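Local structure of MmoQ Response regulator (Methylococcus capsulatus, 3LJX) at residues L202-Q207 and G214-F219; Q207-D212 and S244-A249. The protein is a response regulator that, as a full-length protein, probably makes cyclic di-GMP from two GTP; this chain is the part with the HDOD domain. One frame throughout, in Å; residues are numbered along the deposited sequence.

Contact 1. Residues L202-Q207 and G214-F219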
# COMPACT_ATOMS: atom_id res chain seq x y z
N LEU A 202 -3.50 -0.27 -11.12
CA LEU A 202 -4.06 -0.85 -9.90
C LEU A 202 -5.53 -1.21 -10.07
O LEU A 202 -5.96 -2.32 -9.72
CB LEU A 202 -3.92 0.14 -8.75
CG LEU A 202 -4.57 -0.29 -7.44
CD1 LEU A 202 -3.94 -1.60 -6.95
CD2 LEU A 202 -4.44 0.82 -6.37
N GLN A 203 -6.31 -0.27 -10.60
CA GLN A 203 -7.72 -0.54 -10.83
C GLN A 203 -7.92 -1.69 -11.81
O GLN A 203 -8.74 -2.58 -11.57
CB GLN A 203 -8.45 0.71 -11.33
CG GLN A 203 -9.96 0.55 -11.24
CD GLN A 203 -10.71 1.84 -11.52
OE1 GLN A 203 -10.13 2.82 -12.00
NE2 GLN A 203 -12.00 1.85 -11.22
N LEU A 204 -7.18 -1.67 -12.91
CA LEU A 204 -7.20 -2.76 -13.88
C LEU A 204 -6.90 -4.11 -13.20
O LEU A 204 -7.55 -5.12 -13.49
CB LEU A 204 -6.15 -2.51 -14.97
CG LEU A 204 -6.60 -2.51 -16.42
CD1 LEU A 204 -7.87 -1.71 -16.57
CD2 LEU A 204 -5.49 -1.94 -17.30
N SER A 205 -5.91 -4.12 -12.31
CA SER A 205 -5.47 -5.38 -11.72
C SER A 205 -6.58 -6.03 -10.92
O SER A 205 -6.48 -7.19 -10.54
CB SER A 205 -4.29 -5.15 -10.78
OG SER A 205 -4.75 -4.57 -9.57
N GLN A 206 -7.64 -5.27 -10.63
CA GLN A 206 -8.73 -5.78 -9.81
C GLN A 206 -9.89 -6.45 -10.58
O GLN A 206 -10.78 -7.03 -9.98
CB GLN A 206 -9.23 -4.67 -8.87
CG GLN A 206 -8.16 -4.22 -7.89
CD GLN A 206 -8.48 -2.92 -7.16
OE1 GLN A 206 -7.94 -2.65 -6.09
NE2 GLN A 206 -9.37 -2.11 -7.74
N GLN A 207 -9.87 -6.37 -11.91
CA GLN A 207 -10.87 -7.03 -12.73
C GLN A 207 -10.70 -8.54 -12.64
O GLN A 207 -9.61 -9.04 -12.35
CB GLN A 207 -10.72 -6.66 -14.20
CG GLN A 207 -10.69 -5.19 -14.51
CD GLN A 207 -10.24 -4.98 -15.94
OE1 GLN A 207 -9.06 -4.72 -16.20
NE2 GLN A 207 -11.16 -5.13 -16.88
N GLY A 214 -0.50 -3.32 -23.68
CA GLY A 214 0.34 -2.22 -23.25
C GLY A 214 0.93 -2.39 -21.87
O GLY A 214 0.59 -3.33 -21.13
N ARG A 215 1.81 -1.47 -21.51
CA ARG A 215 2.52 -1.51 -20.24
C ARG A 215 1.53 -1.47 -19.08
O ARG A 215 1.74 -2.11 -18.06
CB ARG A 215 3.53 -0.35 -20.13
CG ARG A 215 4.41 -0.41 -18.90
CD ARG A 215 5.42 0.73 -18.88
NE ARG A 215 6.21 0.78 -20.11
CZ ARG A 215 7.50 0.50 -20.19
NH1 ARG A 215 8.17 0.15 -19.09
NH2 ARG A 215 8.12 0.56 -21.35
N THR A 216 0.45 -0.71 -19.25
CA THR A 216 -0.55 -0.61 -18.19
C THR A 216 -1.17 -1.98 -17.91
O THR A 216 -1.35 -2.36 -16.75
CB THR A 216 -1.65 0.40 -18.52
OG1 THR A 216 -1.06 1.65 -18.88
CG2 THR A 216 -2.53 0.60 -17.32
N GLY A 217 -1.48 -2.71 -18.98
CA GLY A 217 -2.04 -4.05 -18.87
C GLY A 217 -1.05 -5.01 -18.24
O GLY A 217 -1.41 -5.84 -17.41
N ARG A 218 0.22 -4.88 -18.62
CA ARG A 218 1.23 -5.81 -18.12
C ARG A 218 1.49 -5.56 -16.64
O ARG A 218 1.59 -6.51 -15.84
CB ARG A 218 2.52 -5.71 -18.92
CG ARG A 218 3.50 -6.83 -18.63
CD ARG A 218 4.77 -6.64 -19.43
NE ARG A 218 4.81 -7.54 -20.57
CZ ARG A 218 5.57 -8.63 -20.62
NH1 ARG A 218 6.37 -8.92 -19.60
NH2 ARG A 218 5.54 -9.41 -21.70
N PHE A 219 1.58 -4.29 -16.26
CA PHE A 219 1.77 -3.96 -14.86
C PHE A 219 0.54 -4.41 -14.06
O PHE A 219 0.67 -4.97 -12.97
CB PHE A 219 2.05 -2.46 -14.71
CG PHE A 219 2.43 -2.05 -13.31
CD1 PHE A 219 3.18 -2.87 -12.51
CD2 PHE A 219 2.06 -0.80 -12.83
CE1 PHE A 219 3.54 -2.48 -11.22
CE2 PHE A 219 2.42 -0.39 -11.55
CZ PHE A 219 3.16 -1.24 -10.74
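Leu204 meets Thr216 and Gly217 through methyl and methylene carbons, with no flat group pressed between the two segments. The one aromatic ring here, that of Phe219, is turned to Ala201 and Val130 instead. In this helical HDOD part of the protein, helix 196-204 passes through a short loop into helix 214-233, whose first turns face Leu204. The contact buries just 104 Å², and Leu204 supplies the largest share. Its CD2 sits 3.9 Å from CG2 of Thr216, the two side chains crossing at about a right angle. Thr216 offers that methyl because CG2 lies anti to its backbone N, which leaves OG1 beside the N. On the next residue the same CD2 comes to 4.3 Å from CA of Gly217, a contact with the helix backbone. Leu204 also packs on Ala220, one turn further on, and on Asp212 in the loop, while Thr216 touches Ala201 of the first helix. From Leu204 to Gln207 the chain makes a type I turn, closed by the bond from Gln207 N to Leu204 O. Ser205 turns back on the preceding helical turn: its OG donates to Leu202 O at 2.6 Å, approaching 21° out of the carbonyl plane with a C=O...OG angle of 130°.

Contact 2. Residues Q207-D212 and S244-A249; sequences QDEIRD and SPLLRA
Leu246 reaches out from the first turn of helix 245-254 and sets its CD1 methyl against the carbonyl of Asp208 and the CB methylene of Glu209. Here the loop joining helices 196-204 and 214-233 packs on the N-terminal turn of helix 245-254, at the surface of this helical chain. This is the tight part of the contact: CD1 lies 3.3 Å from the carbonyl O of Asp208, close for a carbon and an oxygen, and 4.0 Å from CB of Glu209. The leucine's chi1 of -147° is well off a staggered value, and with it CD1 meets both the carbonyl and the methylene. Everything beyond those atoms is looser. Glu209 leaves the contact after CB: CG is anti to the backbone N (chi1 167°), and the extended chain takes the carboxylate to where the Arg211 side chain meets it. There OE2 of Glu209 accepts from NE of Arg211 at 2.9 Å, a salt bridge whose hydrogen bond is weak because it bends to 141°. Asp208, likewise exposed, takes part through its backbone while its carboxylate stays clear of Leu246. The helix looks after its own start. Ser244 is the N-cap, and its OG accepts a nearly straight bond from Leu247 N at 3.3 Å. Inward of this surface patch, Leu247 packs on Leu225 and His228 of helix 214-233, and Ile210 packs on Ala220 and Ala224 of the same helix. Polar ties from loop to helix come further along, where Glu250 OE2 accepts from Ile210 N and Arg253 NH2 donates to Arg211 O. Between the two segments themselves, then, the contact is van der Waals only, a methyl against a carbonyl oxygen and a methylene.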
# COMPACT_ATOMS: atom_id res chain seq x y z
N GLN A 207 -9.87 -6.37 -11.91
CA GLN A 207 -10.87 -7.03 -12.73
C GLN A 207 -10.70 -8.54 -12.64
O GLN A 207 -9.61 -9.04 -12.35
CB GLN A 207 -10.72 -6.66 -14.20
CG GLN A 207 -10.69 -5.19 -14.51
CD GLN A 207 -10.24 -4.98 -15.94
OE1 GLN A 207 -9.06 -4.72 -16.20
NE2 GLN A 207 -11.16 -5.13 -16.88
N ASP A 208 -11.78 -9.25 -12.94
CA ASP A 208 -11.75 -10.71 -12.96
C ASP A 208 -10.75 -11.20 -13.99
O ASP A 208 -10.06 -12.20 -13.79
CB ASP A 208 -13.15 -11.24 -13.28
CG ASP A 208 -14.20 -10.77 -12.28
OD1 ASP A 208 -14.34 -11.42 -11.22
OD2 ASP A 208 -14.87 -9.75 -12.55
N GLU A 209 -10.65 -10.47 -15.09
CA GLU A 209 -9.85 -10.88 -16.23
C GLU A 209 -9.21 -9.65 -16.85
O GLU A 209 -9.88 -8.63 -17.08
CB GLU A 209 -10.76 -11.61 -17.23
CG GLU A 209 -10.19 -11.85 -18.60
CD GLU A 209 -11.13 -12.68 -19.48
OE1 GLU A 209 -12.23 -13.02 -19.00
OE2 GLU A 209 -10.78 -12.99 -20.64
N ILE A 210 -7.90 -9.71 -17.10
CA ILE A 210 -7.16 -8.54 -17.57
C ILE A 210 -6.62 -8.75 -18.98
O ILE A 210 -5.53 -9.29 -19.15
CB ILE A 210 -5.98 -8.21 -16.64
CG1 ILE A 210 -6.47 -8.11 -15.19
CG2 ILE A 210 -5.30 -6.92 -17.08
CD1 ILE A 210 -5.40 -8.43 -14.18
N ARG A 211 -7.39 -8.33 -19.98
CA ARG A 211 -7.06 -8.57 -21.37
C ARG A 211 -6.21 -7.46 -21.96
O ARG A 211 -5.47 -7.66 -22.93
CB ARG A 211 -8.34 -8.68 -22.18
CG ARG A 211 -9.30 -9.72 -21.69
CD ARG A 211 -10.49 -9.81 -22.62
NE ARG A 211 -11.56 -10.60 -22.03
CZ ARG A 211 -12.79 -10.65 -22.52
NH1 ARG A 211 -13.10 -9.94 -23.60
NH2 ARG A 211 -13.72 -11.40 -21.94
N ASP A 212 -6.32 -6.28 -21.35
CA ASP A 212 -5.69 -5.05 -21.83
C ASP A 212 -4.25 -5.22 -22.26
O ASP A 212 -3.44 -5.87 -21.58
CB ASP A 212 -5.76 -3.99 -20.74
CG ASP A 212 -7.16 -3.82 -20.19
OD1 ASP A 212 -7.72 -4.81 -19.65
OD2 ASP A 212 -7.71 -2.70 -20.29
N SER A 244 -5.51 -20.25 -10.14
CA SER A 244 -6.42 -20.62 -11.23
C SER A 244 -5.69 -20.61 -12.57
O SER A 244 -4.66 -19.96 -12.72
CB SER A 244 -7.59 -19.63 -11.27
OG SER A 244 -7.17 -18.36 -11.76
N PRO A 245 -6.23 -21.35 -13.55
CA PRO A 245 -5.67 -21.36 -14.92
C PRO A 245 -5.54 -19.95 -15.50
O PRO A 245 -4.54 -19.63 -16.15
CB PRO A 245 -6.71 -22.16 -15.72
CG PRO A 245 -7.36 -23.06 -14.69
CD PRO A 245 -7.38 -22.26 -13.40
N LEU A 246 -6.54 -19.10 -15.25
CA LEU A 246 -6.50 -17.72 -15.73
C LEU A 246 -5.27 -17.00 -15.19
O LEU A 246 -4.50 -16.41 -15.96
CB LEU A 246 -7.75 -16.95 -15.30
CG LEU A 246 -8.26 -15.86 -16.26
CD1 LEU A 246 -8.97 -14.79 -15.48
CD2 LEU A 246 -7.18 -15.26 -17.17
N LEU A 247 -5.09 -17.03 -13.88
CA LEU A 247 -3.94 -16.34 -13.28
C LEU A 247 -2.62 -16.92 -13.82
O LEU A 247 -1.69 -16.17 -14.11
CB LEU A 247 -3.97 -16.40 -11.75
CG LEU A 247 -4.59 -15.22 -11.01
CD1 LEU A 247 -3.89 -13.93 -11.42
CD2 LEU A 247 -6.08 -15.12 -11.27
N ARG A 248 -2.55 -18.24 -13.96
CA ARG A 248 -1.31 -18.84 -14.48
C ARG A 248 -1.08 -18.35 -15.89
O ARG A 248 0.05 -18.08 -16.28
CB ARG A 248 -1.34 -20.37 -14.44
CG ARG A 248 -1.26 -20.96 -13.04
CD ARG A 248 -1.01 -22.48 -13.09
NE ARG A 248 -2.08 -23.21 -13.77
CZ ARG A 248 -1.93 -23.94 -14.88
NH1 ARG A 248 -0.73 -24.06 -15.45
NH2 ARG A 248 -2.97 -24.57 -15.41
N ALA A 249 -2.16 -18.24 -16.67
CA ALA A 249 -2.03 -17.77 -18.04
C ALA A 249 -1.57 -16.30 -18.06
O ALA A 249 -0.76 -15.90 -18.91
CB ALA A 249 -3.35 -17.96 -18.82

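In the fold
Contacts 1 and 2 lie on the same side of the chain's centre, their own centres 11 Å apart, and they share Gln207. Their segments alternate along the chain: 202-207, 207-212, 214-219, then 244-249. The loop between helix 196-204 and helix 214-233 therefore enters from contact 1 and is covered further out, in contact 2, by helix 245-254, the helix that follows 214-233. Ile210 joins the two, with CG1 3.6 Å from Leu204 O and CG2 4.0 Å from Gly217 O. Contact 2 is the more peripheral. Together they hold the loop among helices 196-204, 214-233 and 245-254, so it touches three successive helices near the C-terminal end of the modelled chain.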